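Local structure of thiaminase-I (Naegleria gruberi, 4HCW) at residues S103-N108 / G113-L118; D64-D69 / P74-L79; D263-N268 / N285-T290. The protein belongs to the thiaminase family and has an alpha/beta fold related to that of the periplasmic binding proteins. All blocks are in the same frame, centred on the assembly; numbering follows the deposited sequence.

Contact 1 of 3, residues S103-N108 / G113-L118; sequences SSASVN and GFPQYL
Ala-105 sits over the start of strand 110-125 at the base of a small beta hairpin, in which the chain leaves helix 99-105 through the short strand 106-107 and turns back into the long strand. Its CB bond points toward segment 113-118, and the methyl group rests on two things at once: the carbonyl O of Gly-113, 3.9 Å from Ala-105 CB, and the ring of Pro-115, whose CG lies 4.0 Å from the same methyl. Gly-113 contributes backbone alone. Its nearly fully extended angles (phi 169°, psi 167°) leave no room for a CB beside the carbonyl O of the preceding residue and so by themselves call for glycine. Pro-115 turns the corner of its ring to Ala-105, and Val-101 and Leu-97 also touch this ring, so the alanine belongs to a buried apolar seam between helix 99-105 and the strand. The link is apolar at the side chains, while the backbones of Ala-105 and Tyr-112 are joined by a hydrogen bond at the base of the hairpin.

The helix end is held separately. Ser-103 O accepts a bond from Ser-106 OG at 3.0 Å, the hydroxyl lying above the carbonyl plane, and a weak one from Ser-106 N. Further along the strand, Gln-116 and Tyr-117 both face Asp-263 in a classic beta bulge. There Gln-116 lays its CG over the Tyr-117 ring, 3.5 Å above the plane and over its centre.

Contact 2 of 3, residues D64-D69 / P74-L79; sequences DVFSTD and PYLVSL
Leu-76 overlaps the Phe-66 ring obliquely with one branch of its side chain, the CD2 methyl, which lies 3.6 Å from Phe-66 CE1 and 4.1 Å from Phe-66 CZ. The two side chains come from opposite directions, the leucine from helix 73-77 and the phenylalanine from strand 65-69. The same methyl also meets Thr-68, tip to tip, at 3.9 Å from Thr-68 CG2. Phe-66 and Thr-68, two residues apart, therefore point their side chains from one face of the strand, and CD2 of Leu-76 fits against both. Thr-68 CG2 in turn lies in the plane of the Phe-66 ring, at its edge, so the three groups form one compact apolar cluster.

The threonine divides its branches between two tasks. With OG1 anti to the backbone N (chi1 174°), its methyl is left to face the leucine, while Thr-68 OG1 donates to Asp-69 O, the carbonyl of the next residue, at 3.1 Å and tilted 31° from the carbonyl plane. The connection to the helix is short, and Asp-69 OD1 accepts a bond from Ile-71 N, an Asx turn just ahead of helix 73-77. At the other end Ser-78 OG bonds to Tyr-75 O at 2.9 Å, and Ser-78 N to Pro-74 O. The Phe-66 ring also meets that of Phe-51, with the planes at about 45°. A strand that passes at once into a short helix, folded back so that a leucine covers the strand's face, is the strand-to-helix packing of a layered alpha/beta domain.

Contact 3 of 3, residues D263-N268 / N285-T290; sequences DVLALN and NLLTNT
Asn-289 ND2 donates to Asn-285 OD1, one turn earlier in the chain, at 2.8 Å with an N-H...O angle of 152°, at the end of the helix whose leucines meet Leu-265. The backbone repeats the link, Asn-289 N bonding to Asn-285 O at 3.0 Å. Asn-289 is the first residue to leave helical angles after helix 275-288 and, through OD1 and Leu-291 N, the N-cap of helix 290-298, so its amide serves the end of one helix and the start of the next.

Across the contact the packing is wholly apolar and converges on one methyl. Leu-265 CD1 lies 3.8 Å from Leu-287 CD2 and 4.0 Å from Leu-286 CD1. Leu-265 and Leu-287 reach toward each other tip to tip, whereas Leu-286 crosses the strand leucine at about a right angle. With its CG anti to the carbonyl carbon (chi1 -77°), Leu-265 sends its CD1 branch to the helix.

Ile-283, about a turn before Leu-287 in the same helix, also touches Leu-265, and Gln-116 lies against both Leu-265 and Leu-287. Helix 275-288 thus packs on strand 260-267 where that strand runs between strands 65-69 and 110-125.

From the N terminus the contacts follow in series, and none nests in or crosses another. Contact 2 closes the three-residue connection from strand 65-69 to its helix; contact 1 then closes the tight hairpin that leads from helix 99-105 through strand 106-107 into strand 110-125; contact 3 spans sixteen residues, mostly helix. All three meet in one mixed sheet, where strand 260-267 lies antiparallel between strands 65-69 and 110-125. Contacts 1 and 2 cover one face of it, touching where Val-107 packs on Val-77, while contact 3 places helix 275-288 on the opposite face. On that side Gln-116 and Ser-67 probably share a hydrogen bond across the middle strand.

Contact 1 of 3, residues S103-N108 / G113-L118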
loop_
_atom_site.group_PDB
_atom_site.type_symbol
_atom_site.label_atom_id
_atom_site.label_comp_id
_atom_site.label_asym_id
_atom_site.label_seq_id
_atom_site.Cartn_x
_atom_site.Cartn_y
_atom_site.Cartn_z
ATOM N N SER A 103 -5.429 9.364 -9.386
ATOM C CA SER A 103 -5.012 10.612 -8.756
ATOM C C SER A 103 -3.679 10.448 -8.036
ATOM O O SER A 103 -2.865 11.371 -8.002
ATOM C CB SER A 103 -6.078 11.103 -7.772
ATOM O OG SER A 103 -7.295 11.390 -8.436
ATOM N N SER A 104 -3.464 9.269 -7.463
ATOM C CA SER A 104 -2.240 8.988 -6.722
ATOM C C SER A 104 -1.036 8.879 -7.651
ATOM O O SER A 104 0.107 9.022 -7.216
ATOM C CB SER A 104 -2.388 7.699 -5.912
ATOM O OG SER A 104 -2.490 6.571 -6.762
ATOM N N ALA A 105 -1.298 8.625 -8.928
ATOM C CA ALA A 105 -0.232 8.469 -9.911
ATOM C C ALA A 105 0.027 9.765 -10.673
ATOM O O ALA A 105 1.048 9.904 -11.347
ATOM C CB ALA A 105 -0.562 7.341 -10.876
ATOM N N SER A 106 -0.900 10.711 -10.562
ATOM C CA SER A 106 -0.779 11.981 -11.271
ATOM C C SER A 106 -0.144 13.057 -10.395
ATOM O O SER A 106 -0.543 13.253 -9.248
ATOM C CB SER A 106 -2.145 12.453 -11.774
ATOM O OG SER A 106 -3.020 12.727 -10.694
ATOM N N VAL A 107 0.847 13.750 -10.947
ATOM C CA VAL A 107 1.512 14.836 -10.239
ATOM C C VAL A 107 1.407 16.134 -11.034
ATOM O O VAL A 107 1.952 16.241 -12.135
ATOM C CB VAL A 107 2.997 14.519 -9.976
ATOM C CG1 VAL A 107 3.678 15.695 -9.294
ATOM C CG2 VAL A 107 3.129 13.258 -9.135
ATOM N N ASN A 108 0.702 17.111 -10.468
ATOM C CA ASN A 108 0.479 18.402 -11.114
ATOM C C ASN A 108 -0.184 18.274 -12.484
ATOM O O ASN A 108 0.272 18.865 -13.462
ATOM C CB ASN A 108 1.786 19.196 -11.226
ATOM C CG ASN A 108 2.409 19.486 -9.875
ATOM O OD1 ASN A 108 1.707 19.667 -8.880
ATOM N ND2 ASN A 108 3.736 19.532 -9.833
ATOM N N GLY A 113 3.280 7.568 -14.046
ATOM C CA GLY A 113 3.475 6.139 -13.886
ATOM C C GLY A 113 2.241 5.264 -13.998
ATOM O O GLY A 113 1.109 5.748 -13.970
ATOM N N PHE A 114 2.476 3.961 -14.123
ATOM C CA PHE A 114 1.405 2.977 -14.208
ATOM C C PHE A 114 1.164 2.358 -12.839
ATOM O O PHE A 114 2.055 1.717 -12.281
ATOM C CB PHE A 114 1.768 1.868 -15.198
ATOM C CG PHE A 114 2.289 2.368 -16.516
ATOM C CD1 PHE A 114 3.644 2.583 -16.704
ATOM C CD2 PHE A 114 1.424 2.611 -17.569
ATOM C CE1 PHE A 114 4.127 3.037 -17.914
ATOM C CE2 PHE A 114 1.902 3.065 -18.785
ATOM C CZ PHE A 114 3.256 3.279 -18.956
ATOM N N PRO A 115 -0.044 2.549 -12.290
ATOM C CA PRO A 115 -0.418 1.970 -10.996
ATOM C C PRO A 115 -0.321 0.447 -11.012
ATOM O O PRO A 115 -0.869 -0.191 -11.911
ATOM C CB PRO A 115 -1.876 2.405 -10.833
ATOM C CG PRO A 115 -1.994 3.638 -11.656
ATOM C CD PRO A 115 -1.109 3.403 -12.841
ATOM N N GLN A 116 0.369 -0.122 -10.029
ATOM C CA GLN A 116 0.576 -1.566 -9.975
ATOM C C GLN A 116 -0.174 -2.221 -8.822
ATOM O O GLN A 116 -1.011 -3.099 -9.034
ATOM C CB GLN A 116 2.068 -1.893 -9.874
ATOM C CG GLN A 116 2.361 -3.378 -9.738
ATOM C CD GLN A 116 3.843 -3.689 -9.750
ATOM O OE1 GLN A 116 4.678 -2.797 -9.602
ATOM N NE2 GLN A 116 4.179 -4.960 -9.930
ATOM N N TYR A 117 0.134 -1.795 -7.602
ATOM C CA TYR A 117 -0.459 -2.395 -6.413
ATOM C C TYR A 117 -1.352 -1.414 -5.662
ATOM O O TYR A 117 -1.128 -0.204 -5.689
ATOM C CB TYR A 117 0.635 -2.916 -5.478
ATOM C CG TYR A 117 1.478 -4.020 -6.073
ATOM C CD1 TYR A 117 0.902 -5.030 -6.830
ATOM C CD2 TYR A 117 2.853 -4.049 -5.881
ATOM C CE1 TYR A 117 1.670 -6.042 -7.376
ATOM C CE2 TYR A 117 3.630 -5.055 -6.424
ATOM C CZ TYR A 117 3.034 -6.050 -7.170
ATOM O OH TYR A 117 3.804 -7.054 -7.712
ATOM N N LEU A 118 -2.367 -1.950 -4.995
ATOM C CA LEU A 118 -3.248 -1.155 -4.151
ATOM C C LEU A 118 -3.171 -1.699 -2.732
ATOM O O LEU A 118 -3.338 -2.897 -2.512
ATOM C CB LEU A 118 -4.686 -1.220 -4.665
ATOM C CG LEU A 118 -5.455 0.102 -4.745
ATOM C CD1 LEU A 118 -6.883 -0.140 -5.208
ATOM C CD2 LEU A 118 -5.436 0.832 -3.411
#

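Contact 2 of 3, residues D64-D69 / P74-L79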
loop_
_atom_site.group_PDB
_atom_site.type_symbol
_atom_site.label_atom_id
_atom_site.label_comp_id
_atom_site.label_asym_id
_atom_site.label_seq_id
_atom_site.Cartn_x
_atom_site.Cartn_y
_atom_site.Cartn_z
ATOM N N ASP A 64 16.017 1.987 -14.940
ATOM C CA ASP A 64 15.281 2.320 -16.157
ATOM C C ASP A 64 13.786 2.401 -15.874
ATOM O O ASP A 64 13.127 3.382 -16.218
ATOM C CB ASP A 64 15.549 1.285 -17.250
ATOM C CG ASP A 64 16.955 1.371 -17.806
ATOM O OD1 ASP A 64 17.489 2.497 -17.902
ATOM O OD2 ASP A 64 17.527 0.315 -18.147
ATOM N N VAL A 65 13.260 1.356 -15.245
ATOM C CA VAL A 65 11.865 1.324 -14.827
ATOM C C VAL A 65 11.775 0.763 -13.411
ATOM O O VAL A 65 12.354 -0.281 -13.111
ATOM C CB VAL A 65 10.999 0.499 -15.803
ATOM C CG1 VAL A 65 11.801 -0.653 -16.384
ATOM C CG2 VAL A 65 9.732 -0.000 -15.120
ATOM N N PHE A 66 11.059 1.469 -12.543
ATOM C CA PHE A 66 11.006 1.112 -11.131
ATOM C C PHE A 66 9.589 1.190 -10.569
ATOM O O PHE A 66 8.749 1.934 -11.073
ATOM C CB PHE A 66 11.930 2.028 -10.326
ATOM C CG PHE A 66 11.683 3.493 -10.560
ATOM C CD1 PHE A 66 10.745 4.180 -9.809
ATOM C CD2 PHE A 66 12.388 4.181 -11.535
ATOM C CE1 PHE A 66 10.513 5.524 -10.025
ATOM C CE2 PHE A 66 12.160 5.525 -11.756
ATOM C CZ PHE A 66 11.221 6.198 -10.999
ATOM N N SER A 67 9.337 0.415 -9.519
ATOM C CA SER A 67 8.068 0.477 -8.809
ATOM C C SER A 67 8.265 1.168 -7.467
ATOM O O SER A 67 9.056 0.717 -6.638
ATOM C CB SER A 67 7.494 -0.924 -8.601
ATOM O OG SER A 67 6.237 -0.868 -7.947
ATOM N N THR A 68 7.551 2.269 -7.258
ATOM C CA THR A 68 7.683 3.036 -6.026
ATOM C C THR A 68 6.332 3.340 -5.397
ATOM O O THR A 68 5.314 3.403 -6.085
ATOM C CB THR A 68 8.417 4.366 -6.266
ATOM O OG1 THR A 68 8.390 5.150 -5.067
ATOM C CG2 THR A 68 7.746 5.148 -7.387
ATOM N N ASP A 69 6.331 3.523 -4.081
ATOM C CA ASP A 69 5.135 3.958 -3.376
ATOM C C ASP A 69 4.821 5.379 -3.822
ATOM O O ASP A 69 5.722 6.202 -3.977
ATOM C CB ASP A 69 5.364 3.910 -1.864
ATOM C CG ASP A 69 4.074 4.025 -1.068
ATOM O OD1 ASP A 69 3.131 4.704 -1.531
ATOM O OD2 ASP A 69 4.004 3.436 0.031
ATOM N N PRO A 74 5.553 12.679 -5.624
ATOM C CA PRO A 74 5.808 14.088 -5.955
ATOM C C PRO A 74 7.240 14.521 -5.645
ATOM O O PRO A 74 7.816 15.308 -6.397
ATOM C CB PRO A 74 4.823 14.844 -5.058
ATOM C CG PRO A 74 3.749 13.861 -4.764
ATOM C CD PRO A 74 4.455 12.548 -4.648
ATOM N N TYR A 75 7.802 14.014 -4.551
ATOM C CA TYR A 75 9.195 14.290 -4.215
ATOM C C TYR A 75 10.124 13.679 -5.256
ATOM O O TYR A 75 11.183 14.229 -5.560
ATOM C CB TYR A 75 9.537 13.751 -2.822
ATOM C CG TYR A 75 11.024 13.607 -2.569
ATOM C CD1 TYR A 75 11.811 14.714 -2.279
ATOM C CD2 TYR A 75 11.637 12.360 -2.618
ATOM C CE1 TYR A 75 13.171 14.583 -2.049
ATOM C CE2 TYR A 75 12.994 12.221 -2.388
ATOM C CZ TYR A 75 13.756 13.334 -2.104
ATOM O OH TYR A 75 15.108 13.195 -1.874
ATOM N N LEU A 76 9.718 12.539 -5.801
ATOM C CA LEU A 76 10.504 11.854 -6.818
ATOM C C LEU A 76 10.376 12.577 -8.155
ATOM O O LEU A 76 11.283 12.534 -8.986
ATOM C CB LEU A 76 10.049 10.399 -6.945
ATOM C CG LEU A 76 11.059 9.388 -7.489
ATOM C CD1 LEU A 76 12.361 9.458 -6.707
ATOM C CD2 LEU A 76 10.473 7.989 -7.428
ATOM N N VAL A 77 9.245 13.247 -8.350
ATOM C CA VAL A 77 9.005 14.027 -9.560
ATOM C C VAL A 77 9.853 15.296 -9.579
ATOM O O VAL A 77 10.443 15.647 -10.602
ATOM C CB VAL A 77 7.511 14.398 -9.708
ATOM C CG1 VAL A 77 7.324 15.508 -10.732
ATOM C CG2 VAL A 77 6.694 13.173 -10.090
ATOM N N SER A 78 9.930 15.968 -8.433
ATOM C CA SER A 78 10.658 17.230 -8.323
ATOM C C SER A 78 12.167 17.070 -8.512
ATOM O O SER A 78 12.897 18.058 -8.581
ATOM C CB SER A 78 10.364 17.901 -6.979
ATOM O OG SER A 78 10.763 17.077 -5.898
ATOM N N LEU A 79 12.630 15.826 -8.592
ATOM C CA LEU A 79 14.038 15.553 -8.853
ATOM C C LEU A 79 14.268 15.302 -10.341
ATOM O O LEU A 79 15.407 15.265 -10.808
ATOM C CB LEU A 79 14.521 14.361 -8.024
ATOM C CG LEU A 79 14.346 14.495 -6.510
ATOM C CD1 LEU A 79 15.033 13.350 -5.779
ATOM C CD2 LEU A 79 14.865 15.838 -6.021
#

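Contact 3 of 3, residues D263-N268 / N285-T290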
loop_
_atom_site.group_PDB
_atom_site.type_symbol
_atom_site.label_atom_id
_atom_site.label_comp_id
_atom_site.label_asym_id
_atom_site.label_seq_id
_atom_site.Cartn_x
_atom_site.Cartn_y
_atom_site.Cartn_z
ATOM N N ASP A 263 1.233 1.443 -5.116
ATOM C CA ASP A 263 2.554 1.265 -5.701
ATOM C C ASP A 263 2.472 1.521 -7.200
ATOM O O ASP A 263 1.586 1.002 -7.879
ATOM C CB ASP A 263 3.084 -0.140 -5.421
ATOM C CG ASP A 263 3.334 -0.382 -3.946
ATOM O OD1 ASP A 263 3.789 0.556 -3.260
ATOM O OD2 ASP A 263 3.073 -1.508 -3.472
ATOM N N VAL A 264 3.396 2.326 -7.712
ATOM C CA VAL A 264 3.327 2.773 -9.097
ATOM C C VAL A 264 4.584 2.435 -9.899
ATOM O O VAL A 264 5.702 2.744 -9.484
ATOM C CB VAL A 264 3.067 4.293 -9.172
ATOM C CG1 VAL A 264 3.212 4.793 -10.595
ATOM C CG2 VAL A 264 1.685 4.622 -8.623
ATOM N N LEU A 265 4.385 1.793 -11.047
ATOM C CA LEU A 265 5.470 1.524 -11.983
ATOM C C LEU A 265 5.754 2.761 -12.825
ATOM O O LEU A 265 4.873 3.265 -13.519
ATOM C CB LEU A 265 5.111 0.351 -12.896
ATOM C CG LEU A 265 5.222 -1.053 -12.301
ATOM C CD1 LEU A 265 4.488 -2.059 -13.170
ATOM C CD2 LEU A 265 6.682 -1.443 -12.148
ATOM N N ALA A 266 6.988 3.249 -12.760
ATOM C CA ALA A 266 7.379 4.429 -13.522
ATOM C C ALA A 266 8.707 4.200 -14.232
ATOM O O ALA A 266 9.493 3.341 -13.833
ATOM C CB ALA A 266 7.465 5.643 -12.612
ATOM N N LEU A 267 8.951 4.972 -15.285
ATOM C CA LEU A 267 10.194 4.857 -16.038
ATOM C C LEU A 267 11.079 6.082 -15.845
ATOM O O LEU A 267 10.585 7.190 -15.635
ATOM C CB LEU A 267 9.915 4.641 -17.529
ATOM C CG LEU A 267 8.511 4.918 -18.063
ATOM C CD1 LEU A 267 8.580 5.356 -19.516
ATOM C CD2 LEU A 267 7.642 3.678 -17.933
ATOM N N ASN A 268 12.390 5.872 -15.915
ATOM C CA ASN A 268 13.347 6.960 -15.785
ATOM C C ASN A 268 13.188 7.958 -16.927
ATOM O O ASN A 268 12.861 7.582 -18.052
ATOM C CB ASN A 268 14.775 6.412 -15.744
ATOM C CG ASN A 268 15.759 7.392 -15.135
ATOM O OD1 ASN A 268 15.679 8.598 -15.367
ATOM N ND2 ASN A 268 16.699 6.875 -14.351
ATOM N N ASN A 285 2.973 -6.551 -19.175
ATOM C CA ASN A 285 3.019 -7.931 -18.720
ATOM C C ASN A 285 2.789 -8.022 -17.217
ATOM O O ASN A 285 1.975 -8.816 -16.754
ATOM C CB ASN A 285 4.356 -8.574 -19.083
ATOM C CG ASN A 285 4.399 -10.051 -18.750
ATOM O OD1 ASN A 285 3.423 -10.774 -18.952
ATOM N ND2 ASN A 285 5.529 -10.506 -18.224
ATOM N N LEU A 286 3.504 -7.196 -16.459
ATOM C CA LEU A 286 3.404 -7.191 -15.001
ATOM C C LEU A 286 1.993 -6.914 -14.492
ATOM O O LEU A 286 1.630 -7.334 -13.394
ATOM C CB LEU A 286 4.367 -6.162 -14.403
ATOM C CG LEU A 286 5.813 -6.596 -14.168
ATOM C CD1 LEU A 286 6.654 -5.406 -13.739
ATOM C CD2 LEU A 286 5.867 -7.691 -13.119
ATOM N N LEU A 287 1.198 -6.212 -15.293
ATOM C CA LEU A 287 -0.117 -5.767 -14.850
ATOM C C LEU A 287 -1.277 -6.560 -15.450
ATOM O O LEU A 287 -2.386 -6.536 -14.917
ATOM C CB LEU A 287 -0.298 -4.277 -15.150
ATOM C CG LEU A 287 0.785 -3.346 -14.599
ATOM C CD1 LEU A 287 0.464 -1.895 -14.916
ATOM C CD2 LEU A 287 0.956 -3.547 -13.104
ATOM N N THR A 288 -1.027 -7.264 -16.550
ATOM C CA THR A 288 -2.106 -7.956 -17.255
ATOM C C THR A 288 -1.939 -9.476 -17.342
ATOM O O THR A 288 -2.899 -10.186 -17.642
ATOM C CB THR A 288 -2.315 -7.389 -18.675
ATOM O OG1 THR A 288 -1.130 -7.594 -19.456
ATOM C CG2 THR A 288 -2.628 -5.901 -18.615
ATOM N N ASN A 289 -0.730 -9.970 -17.088
ATOM C CA ASN A 289 -0.473 -11.408 -17.123
ATOM C C ASN A 289 -1.297 -12.138 -16.070
ATOM O O ASN A 289 -1.149 -11.892 -14.873
ATOM C CB ASN A 289 1.017 -11.697 -16.922
ATOM C CG ASN A 289 1.404 -13.112 -17.317
ATOM O OD1 ASN A 289 0.671 -14.068 -17.063
ATOM N ND2 ASN A 289 2.567 -13.249 -17.943
ATOM N N THR A 290 -2.161 -13.040 -16.526
ATOM C CA THR A 290 -3.077 -13.751 -15.638
ATOM C C THR A 290 -2.352 -14.632 -14.626
ATOM O O THR A 290 -2.854 -14.858 -13.527
ATOM C CB THR A 290 -4.080 -14.610 -16.431
ATOM O OG1 THR A 290 -3.369 -15.569 -17.224
ATOM C CG2 THR A 290 -4.927 -13.734 -17.340
#